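Cytochrome P450 268A2 Cyp268A2 (Mycobacterium marinum, PDB 6BLD) is a mycobacterial cytochrome P450, a mainly helical protein that binds haem and holds (3E,5E)-6,10-dimethylundeca-3,5,9-trien-2-one in a pocket. Local coordinates at residues 35-40 / 64-69; 136-141 / 389-394; 269-274 / 410-415; 277-282 / 350-355. All blocks are in the same frame, centred on the assembly; numbering follows the deposited sequence.

Contact 1: 35-40 / 64-69; sequences ELRAER and VTRRAD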
loop_
_atom_site.group_PDB
_atom_site.type_symbol
_atom_site.label_atom_id
_atom_site.label_comp_id
_atom_site.label_asym_id
_atom_site.label_seq_id
_atom_site.Cartn_x
_atom_site.Cartn_y
_atom_site.Cartn_z
ATOM N N GLU A 35 -19.020 4.965 -14.082
ATOM C CA GLU A 35 -19.928 6.056 -14.423
ATOM C C GLU A 35 -19.303 7.409 -14.115
ATOM O O GLU A 35 -19.458 8.364 -14.885
ATOM C CB GLU A 35 -21.255 5.903 -13.679
ATOM C CG GLU A 35 -22.170 7.116 -13.821
ATOM C CD GLU A 35 -23.537 6.906 -13.199
ATOM O OE1 GLU A 35 -24.220 7.912 -12.907
ATOM O OE2 GLU A 35 -23.930 5.738 -13.003
ATOM N N LEU A 36 -18.593 7.512 -12.990
ATOM C CA LEU A 36 -17.909 8.757 -12.659
ATOM C C LEU A 36 -16.833 9.077 -13.689
ATOM O O LEU A 36 -16.781 10.192 -14.219
ATOM C CB LEU A 36 -17.310 8.669 -11.256
ATOM C CG LEU A 36 -18.317 8.640 -10.105
ATOM C CD1 LEU A 36 -17.602 8.473 -8.777
ATOM C CD2 LEU A 36 -19.171 9.899 -10.105
ATOM N N ARG A 37 -15.972 8.101 -13.997
ATOM C CA ARG A 37 -14.940 8.314 -15.006
ATOM C C ARG A 37 -15.531 8.796 -16.324
ATOM O O ARG A 37 -14.904 9.588 -17.034
ATOM C CB ARG A 37 -14.147 7.025 -15.238
ATOM C CG ARG A 37 -13.071 6.746 -14.199
ATOM C CD ARG A 37 -12.088 5.683 -14.677
ATOM N NE ARG A 37 -12.761 4.572 -15.344
ATOM C CZ ARG A 37 -13.161 3.460 -14.734
ATOM N NH1 ARG A 37 -12.956 3.301 -13.433
ATOM N NH2 ARG A 37 -13.769 2.505 -15.424
ATOM N N ALA A 38 -16.738 8.345 -16.660
ATOM C CA ALA A 38 -17.324 8.694 -17.947
ATOM C C ALA A 38 -18.038 10.042 -17.895
ATOM O O ALA A 38 -17.871 10.875 -18.793
ATOM C CB ALA A 38 -18.282 7.593 -18.405
ATOM N N GLU A 39 -18.836 10.278 -16.853
ATOM C CA GLU A 39 -19.703 11.451 -16.802
ATOM C C GLU A 39 -19.147 12.582 -15.942
ATOM O O GLU A 39 -19.113 13.735 -16.385
ATOM C CB GLU A 39 -21.096 11.053 -16.294
ATOM C CG GLU A 39 -21.660 9.766 -16.898
ATOM C CD GLU A 39 -21.915 9.854 -18.395
ATOM O OE1 GLU A 39 -21.839 10.963 -18.966
ATOM O OE2 GLU A 39 -22.198 8.799 -19.004
ATOM N N ARG A 40 -18.727 12.287 -14.712
ATOM C CA ARG A 40 -18.261 13.304 -13.768
ATOM C C ARG A 40 -16.951 12.835 -13.148
ATOM O O ARG A 40 -16.922 12.374 -11.997
ATOM C CB ARG A 40 -19.318 13.586 -12.699
ATOM C CG ARG A 40 -20.706 13.862 -13.268
ATOM C CD ARG A 40 -21.768 13.949 -12.181
ATOM N NE ARG A 40 -21.929 12.699 -11.443
ATOM C CZ ARG A 40 -22.544 11.617 -11.915
ATOM N NH1 ARG A 40 -22.641 10.531 -11.162
ATOM N NH2 ARG A 40 -23.060 11.620 -13.136
ATOM N N VAL A 64 -11.362 11.780 -7.458
ATOM C CA VAL A 64 -10.547 11.783 -8.668
ATOM C C VAL A 64 -10.455 10.344 -9.158
ATOM O O VAL A 64 -9.796 9.505 -8.530
ATOM C CB VAL A 64 -9.154 12.374 -8.419
ATOM C CG1 VAL A 64 -8.328 12.326 -9.691
ATOM C CG2 VAL A 64 -9.269 13.796 -7.905
ATOM N N THR A 65 -11.098 10.061 -10.294
ATOM C CA THR A 65 -11.271 8.696 -10.767
ATOM C C THR A 65 -10.468 8.353 -12.015
ATOM O O THR A 65 -10.193 7.172 -12.242
ATOM C CB THR A 65 -12.756 8.423 -11.053
ATOM O OG1 THR A 65 -13.250 9.401 -11.974
ATOM C CG2 THR A 65 -13.569 8.489 -9.766
ATOM N N ARG A 66 -10.092 9.338 -12.825
ATOM C CA ARG A 66 -9.353 9.080 -14.052
ATOM C C ARG A 66 -7.855 9.025 -13.778
ATOM O O ARG A 66 -7.335 9.736 -12.913
ATOM C CB ARG A 66 -9.655 10.150 -15.102
ATOM C CG ARG A 66 -11.001 9.971 -15.787
ATOM C CD ARG A 66 -11.203 10.987 -16.898
ATOM N NE ARG A 66 -12.508 10.842 -17.535
ATOM C CZ ARG A 66 -13.026 11.720 -18.389
ATOM N NH1 ARG A 66 -12.348 12.812 -18.712
ATOM N NH2 ARG A 66 -14.222 11.504 -18.921
ATOM N N ARG A 67 -7.163 8.166 -14.531
ATOM C CA ARG A 67 -5.733 7.973 -14.308
ATOM C C ARG A 67 -4.949 9.254 -14.562
ATOM O O ARG A 67 -4.065 9.613 -13.777
ATOM C CB ARG A 67 -5.210 6.841 -15.192
ATOM C CG ARG A 67 -3.739 6.528 -14.981
ATOM C CD ARG A 67 -2.996 6.419 -16.302
ATOM N NE ARG A 67 -1.558 6.599 -16.130
ATOM C CZ ARG A 67 -0.876 7.647 -16.579
ATOM N NH1 ARG A 67 -1.499 8.617 -17.235
ATOM N NH2 ARG A 67 0.432 7.724 -16.373
ATOM N N ALA A 68 -5.258 9.958 -15.655
ATOM C CA ALA A 68 -4.536 11.187 -15.972
ATOM C C ALA A 68 -4.703 12.230 -14.873
ATOM O O ALA A 68 -3.747 12.933 -14.524
ATOM C CB ALA A 68 -5.003 11.743 -17.316
ATOM N N ASP A 69 -5.908 12.344 -14.312
ATOM C CA ASP A 69 -6.128 13.310 -13.240
ATOM C C ASP A 69 -5.436 12.885 -11.952
ATOM O O ASP A 69 -4.976 13.740 -11.186
ATOM C CB ASP A 69 -7.626 13.503 -13.006
ATOM C CG ASP A 69 -8.311 14.217 -14.156
ATOM O OD1 ASP A 69 -7.655 15.052 -14.811
ATOM O OD2 ASP A 69 -9.506 13.945 -14.403
#
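The guanidinium of Arg-66 turns its edge to helix 26-39 near its C-terminal end, where the carbonyl oxygen of Arg-37 lies near the guanidinium plane and Ala-38 O stands further along the same rim. The grip is side-on: Arg-66 NE reaches Arg-37 O at 2.8 Å, and Arg-66 NH2 meets that same Arg-37 O, also at 2.8 Å. Both hydrogen bonds are bent, at 137° and 134°, as they must be when two donors converge on one acceptor. Arginine suits this place because its chain, extended from CG to NE, spans the gap and presents two donors to a carbonyl near the C-terminal end, where the negative end of the helix dipole would probably favour a cation.

Thr-65, the residue before Arg-66, points toward the helix. Its OG1 lies 3.5 Å from Arg-37 CG and bonds to Pro-41 O, while its methyl CG2 packs 4.0 Å from Leu-36 CB, so one small residue serves a polar and an apolar neighbour. Arg-37 CD passes 3.4 Å from Thr-65 O; the bend at chi3 (-42°) helps carry its guanidinium on to Glu-30 and Ser-338. Arg-66 is itself the N-cap residue of helix 67-75. The motif is an arginine side chain bonded twice to one carbonyl, Arg-37 O, supplied by the turn that joins strand 61-64 of the mixed sheet to helix 67-75.

Contact 2: 136-141 / 389-394; sequences NAKGIV and LLVQLP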
loop_
_atom_site.group_PDB
_atom_site.type_symbol
_atom_site.label_atom_id
_atom_site.label_comp_id
_atom_site.label_asym_id
_atom_site.label_seq_id
_atom_site.Cartn_x
_atom_site.Cartn_y
_atom_site.Cartn_z
ATOM N N ASN A 136 15.153 -16.255 0.798
ATOM C CA ASN A 136 13.971 -16.270 1.654
ATOM C C ASN A 136 12.754 -16.797 0.902
ATOM O O ASN A 136 11.956 -17.559 1.459
ATOM C CB ASN A 136 13.699 -14.871 2.206
ATOM C CG ASN A 136 14.509 -14.568 3.451
ATOM O OD1 ASN A 136 14.848 -15.469 4.217
ATOM N ND2 ASN A 136 14.818 -13.293 3.664
ATOM N N ALA A 137 12.601 -16.407 -0.366
ATOM C CA ALA A 137 11.466 -16.875 -1.157
ATOM C C ALA A 137 11.509 -18.386 -1.347
ATOM O O ALA A 137 10.472 -19.057 -1.286
ATOM C CB ALA A 137 11.441 -16.168 -2.511
ATOM N N LYS A 138 12.698 -18.941 -1.575
ATOM C CA LYS A 138 12.817 -20.382 -1.764
ATOM C C LYS A 138 12.434 -21.146 -0.501
ATOM O O LYS A 138 11.710 -22.145 -0.569
ATOM C CB LYS A 138 14.246 -20.724 -2.176
ATOM C CG LYS A 138 14.367 -21.848 -3.167
ATOM C CD LYS A 138 15.740 -21.852 -3.803
ATOM C CE LYS A 138 15.570 -21.858 -5.304
ATOM N NZ LYS A 138 14.830 -23.108 -5.693
ATOM N N GLY A 139 12.931 -20.705 0.656
ATOM C CA GLY A 139 12.602 -21.382 1.897
ATOM C C GLY A 139 11.147 -21.230 2.294
ATOM O O GLY A 139 10.572 -22.136 2.904
ATOM N N ILE A 140 10.535 -20.092 1.962
ATOM C CA ILE A 140 9.131 -19.880 2.301
ATOM C C ILE A 140 8.241 -20.818 1.494
ATOM O O ILE A 140 7.342 -21.470 2.038
ATOM C CB ILE A 140 8.744 -18.404 2.090
ATOM C CG1 ILE A 140 9.247 -17.556 3.258
ATOM C CG2 ILE A 140 7.238 -18.256 1.942
ATOM C CD1 ILE A 140 9.473 -16.104 2.911
ATOM N N VAL A 141 8.481 -20.905 0.182
ATOM C CA VAL A 141 7.705 -21.819 -0.649
ATOM C C VAL A 141 7.993 -23.266 -0.270
ATOM O O VAL A 141 7.106 -24.125 -0.349
ATOM C CB VAL A 141 7.984 -21.553 -2.140
ATOM C CG1 VAL A 141 7.179 -22.499 -3.017
ATOM C CG2 VAL A 141 7.663 -20.108 -2.487
ATOM N N LEU A 389 7.342 -20.079 -6.508
ATOM C CA LEU A 389 6.079 -20.806 -6.550
ATOM C C LEU A 389 5.956 -21.623 -7.827
ATOM O O LEU A 389 5.318 -22.681 -7.830
ATOM C CB LEU A 389 4.903 -19.836 -6.421
ATOM C CG LEU A 389 4.651 -19.254 -5.028
ATOM C CD1 LEU A 389 3.706 -18.062 -5.103
ATOM C CD2 LEU A 389 4.110 -20.315 -4.081
ATOM N N LEU A 390 6.565 -21.157 -8.919
ATOM C CA LEU A 390 6.560 -21.922 -10.158
ATOM C C LEU A 390 7.672 -22.964 -10.187
ATOM O O LEU A 390 7.541 -23.983 -10.874
ATOM C CB LEU A 390 6.686 -20.980 -11.357
ATOM C CG LEU A 390 5.507 -20.034 -11.595
ATOM C CD1 LEU A 390 5.577 -19.422 -12.986
ATOM C CD2 LEU A 390 4.187 -20.757 -11.392
ATOM N N VAL A 391 8.762 -22.731 -9.457
ATOM C CA VAL A 391 9.844 -23.710 -9.403
ATOM C C VAL A 391 9.436 -24.907 -8.552
ATOM O O VAL A 391 9.623 -26.064 -8.948
ATOM C CB VAL A 391 11.135 -23.055 -8.877
ATOM C CG1 VAL A 391 12.035 -24.090 -8.209
ATOM C CG2 VAL A 391 11.875 -22.357 -10.006
ATOM N N GLN A 392 8.856 -24.650 -7.380
ATOM C CA GLN A 392 8.598 -25.707 -6.410
ATOM C C GLN A 392 7.193 -26.288 -6.522
ATOM O O GLN A 392 7.019 -27.506 -6.398
ATOM C CB GLN A 392 8.827 -25.177 -4.991
ATOM C CG GLN A 392 10.181 -24.513 -4.793
ATOM C CD GLN A 392 10.621 -24.510 -3.342
ATOM O OE1 GLN A 392 10.236 -25.382 -2.564
ATOM N NE2 GLN A 392 11.430 -23.526 -2.971
ATOM N N LEU A 393 6.181 -25.446 -6.750
ATOM C CA LEU A 393 4.781 -25.865 -6.765
ATOM C C LEU A 393 4.149 -25.491 -8.099
ATOM O O LEU A 393 3.362 -24.536 -8.181
ATOM C CB LEU A 393 4.012 -25.244 -5.600
ATOM C CG LEU A 393 4.590 -25.640 -4.241
ATOM C CD1 LEU A 393 3.765 -25.090 -3.089
ATOM C CD2 LEU A 393 4.683 -27.151 -4.170
ATOM N N PRO A 394 4.445 -26.243 -9.165
ATOM C CA PRO A 394 3.932 -25.869 -10.493
ATOM C C PRO A 394 2.421 -25.946 -10.615
ATOM O O PRO A 394 1.861 -25.298 -11.508
ATOM C CB PRO A 394 4.617 -26.875 -11.435
ATOM C CG PRO A 394 5.763 -27.436 -10.657
ATOM C CD PRO A 394 5.311 -27.432 -9.226
#
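Gln-392 and Val-141 cross at a slant, the glutamine chain running past the valine toward the backbone of helix 123-147. Its CB lies 3.7 Å from Val-141 CG1, and the chain, extended beyond CG, carries the amide on to the carbonyl of Lys-138. There Gln-392 NE2 donates to Lys-138 O at 2.8 Å. The bond is bent, 136° at the hydrogen, and the acceptor sits 24° out of the amide plane.

Val-141 points toward the other helix, and both its methyls, CG1 and CG2, touch Leu-389 CD2 at 3.9 Å. With CG1 anti to the backbone N (chi1 -180°), that methyl also faces Gln-392 and, at 4.3 Å, Leu-393 CG. A branched, compact residue can thus fill the space between three neighbours. Lys-138 crosses Gln-392 obliquely, its CG 3.4 Å from Gln-392 NE2, before its chain bends at chi3 and chi4 and places NZ 3.9 Å from Val-391 CG1. That ammonium forms a salt bridge with Glu-388, one turn back from Gln-392 on helix 375-392.

Apolar contact on the buried side and polar contact on the outer side therefore join the two helices: the leucines and valine exclude water, while the glutamine gives a helical carbonyl an additional donor and the lysine probably adds charge attraction near the surface.

Contact 3: 269-274 / 410-415; sequences ISHGLK and HAIRSM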
loop_
_atom_site.group_PDB
_atom_site.type_symbol
_atom_site.label_atom_id
_atom_site.label_comp_id
_atom_site.label_asym_id
_atom_site.label_seq_id
_atom_site.Cartn_x
_atom_site.Cartn_y
_atom_site.Cartn_z
ATOM N N ILE A 269 0.812 -10.287 -3.390
ATOM C CA ILE A 269 1.118 -11.704 -3.565
ATOM C C ILE A 269 -0.161 -12.534 -3.541
ATOM O O ILE A 269 -0.346 -13.438 -4.366
ATOM C CB ILE A 269 2.123 -12.169 -2.494
ATOM C CG1 ILE A 269 3.488 -11.512 -2.724
ATOM C CG2 ILE A 269 2.254 -13.685 -2.504
ATOM C CD1 ILE A 269 4.409 -11.569 -1.519
ATOM N N SER A 270 -1.068 -12.236 -2.607
ATOM C CA SER A 270 -2.333 -12.962 -2.540
ATOM C C SER A 270 -3.185 -12.697 -3.776
ATOM O O SER A 270 -3.731 -13.631 -4.377
ATOM C CB SER A 270 -3.094 -12.578 -1.272
ATOM O OG SER A 270 -2.391 -12.991 -0.115
ATOM N N HIS A 271 -3.321 -11.426 -4.163
ATOM C CA HIS A 271 -4.065 -11.104 -5.377
ATOM C C HIS A 271 -3.410 -11.717 -6.609
ATOM O O HIS A 271 -4.105 -12.084 -7.563
ATOM C CB HIS A 271 -4.183 -9.587 -5.543
ATOM C CG HIS A 271 -5.080 -8.933 -4.537
ATOM N ND1 HIS A 271 -6.400 -9.292 -4.370
ATOM C CD2 HIS A 271 -4.849 -7.933 -3.654
ATOM C CE1 HIS A 271 -6.941 -8.548 -3.422
ATOM N NE2 HIS A 271 -6.020 -7.714 -2.971
ATOM N N GLY A 272 -2.082 -11.842 -6.603
ATOM C CA GLY A 272 -1.393 -12.378 -7.766
ATOM C C GLY A 272 -1.650 -13.857 -7.976
ATOM O O GLY A 272 -1.857 -14.305 -9.108
ATOM N N LEU A 273 -1.635 -14.639 -6.893
ATOM C CA LEU A 273 -1.900 -16.069 -7.015
ATOM C C LEU A 273 -3.316 -16.321 -7.514
ATOM O O LEU A 273 -3.541 -17.209 -8.345
ATOM C CB LEU A 273 -1.670 -16.766 -5.675
ATOM C CG LEU A 273 -1.863 -18.284 -5.678
ATOM C CD1 LEU A 273 -0.699 -18.971 -6.380
ATOM C CD2 LEU A 273 -2.030 -18.815 -4.262
ATOM N N LYS A 274 -4.284 -15.545 -7.019
ATOM C CA LYS A 274 -5.658 -15.681 -7.491
ATOM C C LYS A 274 -5.781 -15.269 -8.953
ATOM O O LYS A 274 -6.532 -15.889 -9.715
ATOM C CB LYS A 274 -6.595 -14.850 -6.613
ATOM C CG LYS A 274 -8.049 -14.866 -7.058
ATOM C CD LYS A 274 -8.627 -16.272 -7.011
ATOM C CE LYS A 274 -10.136 -16.251 -7.184
ATOM N NZ LYS A 274 -10.725 -14.973 -6.696
ATOM N N HIS A 410 -6.734 -2.770 -0.435
ATOM C CA HIS A 410 -7.416 -3.897 -1.072
ATOM C C HIS A 410 -6.749 -5.171 -0.570
ATOM O O HIS A 410 -5.732 -5.619 -1.102
ATOM C CB HIS A 410 -7.339 -3.776 -2.590
ATOM C CG HIS A 410 -8.162 -4.788 -3.328
ATOM N ND1 HIS A 410 -7.797 -5.284 -4.560
ATOM C CD2 HIS A 410 -9.335 -5.386 -3.014
ATOM C CE1 HIS A 410 -8.707 -6.148 -4.972
ATOM N NE2 HIS A 410 -9.651 -6.228 -4.051
ATOM N N ALA A 411 -7.323 -5.764 0.472
ATOM C CA ALA A 411 -6.654 -6.816 1.221
ATOM C C ALA A 411 -7.443 -8.117 1.184
ATOM O O ALA A 411 -8.673 -8.122 1.080
ATOM C CB ALA A 411 -6.434 -6.396 2.680
ATOM N N ILE A 412 -6.711 -9.225 1.277
ATOM C CA ILE A 412 -7.286 -10.558 1.406
ATOM C C ILE A 412 -6.944 -11.071 2.797
ATOM O O ILE A 412 -5.765 -11.249 3.129
ATOM C CB ILE A 412 -6.766 -11.512 0.320
ATOM C CG1 ILE A 412 -7.304 -11.108 -1.055
ATOM C CG2 ILE A 412 -7.151 -12.945 0.643
ATOM C CD1 ILE A 412 -6.716 -11.907 -2.202
ATOM N N ARG A 413 -7.973 -11.297 3.617
ATOM C CA ARG A 413 -7.745 -11.770 4.979
ATOM C C ARG A 413 -7.154 -13.175 4.981
ATOM O O ARG A 413 -6.134 -13.431 5.631
ATOM C CB ARG A 413 -9.054 -11.733 5.772
ATOM C CG ARG A 413 -8.951 -12.298 7.182
ATOM C CD ARG A 413 -7.903 -11.562 8.003
ATOM N NE ARG A 413 -8.161 -10.126 8.057
ATOM C CZ ARG A 413 -7.220 -9.206 8.246
ATOM N NH1 ARG A 413 -5.955 -9.573 8.397
ATOM N NH2 ARG A 413 -7.542 -7.922 8.280
ATOM N N SER A 414 -7.783 -14.097 4.259
ATOM C CA SER A 414 -7.294 -15.463 4.163
ATOM C C SER A 414 -7.708 -16.036 2.817
ATOM O O SER A 414 -8.656 -15.565 2.184
ATOM C CB SER A 414 -7.824 -16.336 5.308
ATOM O OG SER A 414 -9.238 -16.389 5.289
ATOM N N MET A 415 -6.982 -17.063 2.388
ATOM C CA MET A 415 -7.219 -17.681 1.092
ATOM C C MET A 415 -6.515 -19.029 1.029
ATOM O O MET A 415 -5.279 -19.084 1.024
ATOM C CB MET A 415 -6.733 -16.769 -0.036
ATOM C CG MET A 415 -6.896 -17.348 -1.429
ATOM S SD MET A 415 -6.341 -16.198 -2.705
ATOM C CE MET A 415 -4.573 -16.210 -2.431
HETATM O O HOH W 1 -3.172 -11.147 1.764
#
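His-271 and His-410 lie in an offset stack, centroids 4.1 Å apart and planes 19° from parallel, with His-271 CE1 over one face of the His-410 ring. The same His-271 ring donates from NE2 to His-410 O at 2.8 Å, a fairly straight bond (158°) that leaves in the ring plane but meets the oxygen from well above the carbonyl plane. Histidine can stack and donate at once; the His-410 ring is further fixed by ND1, bonded to Ala-305 O.

With CG1 of Ile-412 anti to its carbonyl carbon and chi2 extended, its CD1 reaches His-271 ND1 at 3.4 Å and Ser-270 CB at 3.8 Å. Met-415 is stretched through chi1 and chi2, then folds at chi3 (70°), which brings CE to 3.3 Å from Ser-270 O and near Leu-273 CD2. The flexible thioether follows the helix surface. A water bridges the segments, 2.7 Å from Ser-270 OG and donating to Ile-412 O at 2.9 Å.

Together these side chains seat the start of the broken strand 411-418, part of the small antiparallel sheet, against helix 247-278, the long central helix that, as in other P450s, corresponds to helix I.

Contact 4: 277-282 / 350-355; sequences TDFPSQ and ERLDLS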
loop_
_atom_site.group_PDB
_atom_site.type_symbol
_atom_site.label_atom_id
_atom_site.label_comp_id
_atom_site.label_asym_id
_atom_site.label_seq_id
_atom_site.Cartn_x
_atom_site.Cartn_y
_atom_site.Cartn_z
ATOM N N THR A 277 -4.570 -18.011 -11.039
ATOM C CA THR A 277 -5.558 -19.085 -11.064
ATOM C C THR A 277 -6.723 -18.740 -11.983
ATOM O O THR A 277 -7.225 -19.604 -12.712
ATOM C CB THR A 277 -6.059 -19.371 -9.647
ATOM O OG1 THR A 277 -4.957 -19.747 -8.813
ATOM C CG2 THR A 277 -7.088 -20.493 -9.655
ATOM N N ASP A 278 -7.164 -17.481 -11.963
ATOM C CA ASP A 278 -8.288 -17.058 -12.788
ATOM C C ASP A 278 -7.922 -16.919 -14.258
ATOM O O ASP A 278 -8.819 -16.907 -15.108
ATOM C CB ASP A 278 -8.848 -15.731 -12.269
ATOM C CG ASP A 278 -9.451 -15.853 -10.883
ATOM O OD1 ASP A 278 -9.756 -16.989 -10.466
ATOM O OD2 ASP A 278 -9.621 -14.813 -10.212
ATOM N N PHE A 279 -6.634 -16.814 -14.581
ATOM C CA PHE A 279 -6.168 -16.678 -15.961
ATOM C C PHE A 279 -5.050 -17.685 -16.199
ATOM O O PHE A 279 -3.866 -17.320 -16.233
ATOM C CB PHE A 279 -5.697 -15.252 -16.249
ATOM C CG PHE A 279 -6.788 -14.222 -16.148
ATOM C CD1 PHE A 279 -7.112 -13.652 -14.927
ATOM C CD2 PHE A 279 -7.488 -13.823 -17.275
ATOM C CE1 PHE A 279 -8.114 -12.706 -14.832
ATOM C CE2 PHE A 279 -8.492 -12.877 -17.186
ATOM C CZ PHE A 279 -8.804 -12.318 -15.963
ATOM N N PRO A 280 -5.390 -18.967 -16.370
ATOM C CA PRO A 280 -4.341 -19.979 -16.582
ATOM C C PRO A 280 -3.502 -19.743 -17.826
ATOM O O PRO A 280 -2.305 -20.060 -17.819
ATOM C CB PRO A 280 -5.135 -21.289 -16.683
ATOM C CG PRO A 280 -6.423 -21.015 -15.988
ATOM C CD PRO A 280 -6.727 -19.572 -16.251
ATOM N N SER A 281 -4.088 -19.204 -18.899
ATOM C CA SER A 281 -3.305 -18.938 -20.101
ATOM C C SER A 281 -2.261 -17.857 -19.860
ATOM O O SER A 281 -1.207 -17.859 -20.507
ATOM C CB SER A 281 -4.224 -18.544 -21.259
ATOM O OG SER A 281 -4.574 -17.172 -21.192
ATOM N N GLN A 282 -2.530 -16.932 -18.937
ATOM C CA GLN A 282 -1.530 -15.932 -18.586
ATOM C C GLN A 282 -0.389 -16.551 -17.788
ATOM O O GLN A 282 0.774 -16.170 -17.958
ATOM C CB GLN A 282 -2.181 -14.792 -17.805
ATOM C CG GLN A 282 -3.158 -13.969 -18.625
ATOM C CD GLN A 282 -2.476 -13.223 -19.755
ATOM O OE1 GLN A 282 -2.918 -13.268 -20.903
ATOM N NE2 GLN A 282 -1.382 -12.544 -19.438
ATOM N N GLU A 350 -9.959 -4.873 -17.447
ATOM C CA GLU A 350 -10.637 -5.909 -16.680
ATOM C C GLU A 350 -10.054 -7.296 -16.915
ATOM O O GLU A 350 -10.407 -8.229 -16.187
ATOM C CB GLU A 350 -12.129 -5.915 -17.015
ATOM C CG GLU A 350 -12.467 -6.570 -18.347
ATOM C CD GLU A 350 -12.192 -5.665 -19.534
ATOM O OE1 GLU A 350 -11.961 -4.456 -19.321
ATOM O OE2 GLU A 350 -12.207 -6.163 -20.679
ATOM N N ARG A 351 -9.182 -7.455 -17.905
ATOM C CA ARG A 351 -8.547 -8.730 -18.203
ATOM C C ARG A 351 -7.076 -8.673 -17.817
ATOM O O ARG A 351 -6.399 -7.668 -18.058
ATOM C CB ARG A 351 -8.686 -9.082 -19.687
ATOM C CG ARG A 351 -10.108 -9.396 -20.112
ATOM C CD ARG A 351 -10.171 -9.842 -21.565
ATOM N NE ARG A 351 -9.509 -11.125 -21.787
ATOM C CZ ARG A 351 -10.036 -12.305 -21.472
ATOM N NH1 ARG A 351 -11.236 -12.372 -20.912
ATOM N NH2 ARG A 351 -9.360 -13.421 -21.716
ATOM N N LEU A 352 -6.589 -9.754 -17.214
ATOM C CA LEU A 352 -5.185 -9.830 -16.834
ATOM C C LEU A 352 -4.328 -10.047 -18.074
ATOM O O LEU A 352 -4.492 -11.044 -18.784
ATOM C CB LEU A 352 -4.966 -10.955 -15.826
ATOM C CG LEU A 352 -3.589 -10.997 -15.155
ATOM C CD1 LEU A 352 -3.483 -9.918 -14.089
ATOM C CD2 LEU A 352 -3.320 -12.370 -14.561
ATOM N N ASP A 353 -3.420 -9.109 -18.341
ATOM C CA ASP A 353 -2.502 -9.188 -19.477
ATOM C C ASP A 353 -1.093 -8.941 -18.945
ATOM O O ASP A 353 -0.643 -7.795 -18.855
ATOM C CB ASP A 353 -2.883 -8.192 -20.569
ATOM C CG ASP A 353 -1.996 -8.302 -21.795
ATOM O OD1 ASP A 353 -1.282 -9.320 -21.929
ATOM O OD2 ASP A 353 -2.011 -7.371 -22.626
ATOM N N LEU A 354 -0.397 -10.027 -18.601
ATOM C CA LEU A 354 0.970 -9.951 -18.101
ATOM C C LEU A 354 1.956 -9.454 -19.149
ATOM O O LEU A 354 3.119 -9.204 -18.812
ATOM C CB LEU A 354 1.410 -11.323 -17.583
ATOM C CG LEU A 354 0.497 -11.986 -16.547
ATOM C CD1 LEU A 354 1.053 -13.337 -16.115
ATOM C CD2 LEU A 354 0.296 -11.076 -15.344
ATOM N N SER A 355 1.530 -9.318 -20.404
ATOM C CA SER A 355 2.355 -8.768 -21.467
ATOM C C SER A 355 2.089 -7.289 -21.709
ATOM O O SER A 355 2.655 -6.718 -22.646
ATOM C CB SER A 355 2.131 -9.544 -22.765
ATOM O OG SER A 355 0.923 -9.148 -23.391
#
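Phe-279 lays its ring against Leu-352. CB, directed toward segment 350-355, has Leu-352 CD2 beside it at 4.1 Å. At the ring, CD1 comes to 3.6 Å from Leu-352 CB, and CE1 flanks the same carbon; this methylene stands over one face, 3.7 Å from the centroid and 15° off the normal, a CH-pi contact displaced toward the rim. The far atom CZ of Phe-279 lies 3.6 Å from Leu-352 N and reaches on to Arg-351 CA, so the ring spans from the leucine side chain to the preceding backbone. Placing CG anti to the carbonyl carbon (chi1 -64°) swings the ring from its backbone toward the loop. Trp-304 of helix 290-305 meets Phe-279 with the two ring planes close to perpendicular. A flat, wide phenyl suits a place where it must cover both a methylene and a length of main chain.

Gln-282, a turn further on, bends at chi2 (-65°) and runs alongside Leu-354 in the opposite sense, with Gln-282 CB 3.9 Å from Leu-354 CD1. Its CG comes to 3.2 Å from Leu-352 O, at the oxygen end of that carbonyl. Leu-354 CD1 in turn rests 3.4 Å from Gln-282 O, and Leu-352 and Leu-354 also press on helix 290-305, a reason for leucine at both positions.

Within the loop, Asp-353 OD1 accepts from Ser-355 N at 3.2 Å and also from Ser-355 OG. This is an Asx turn, and it shapes a loop that packs across the junction between helices 247-278 and 280-288, where Phe-279 is the N-cap residue of the second helix. The loop's place, after helix 336-339 and before helix 375-392, is consistent with the meander region of the P450 fold.

Contacts 3 and 4 are neighbours: their segments adjoin in sequence, both use helix 247-278, and their centres lie about 15 Å apart. Contact 2 is about 17 Å from contact 3 and 21 Å from contact 4, centre to centre, whereas contact 1 stands apart, 25 Å or more from each of the others, near the mixed sheet. Along the chain contact 1 closes before the rest open. Contacts 2 and 3 then interleave, and contact 4 is nested inside the loops closed by both. The C-terminal part of the P450 fold is thus tied back to helices 123-147 and 247-278, while contact 1 joins elements close in sequence.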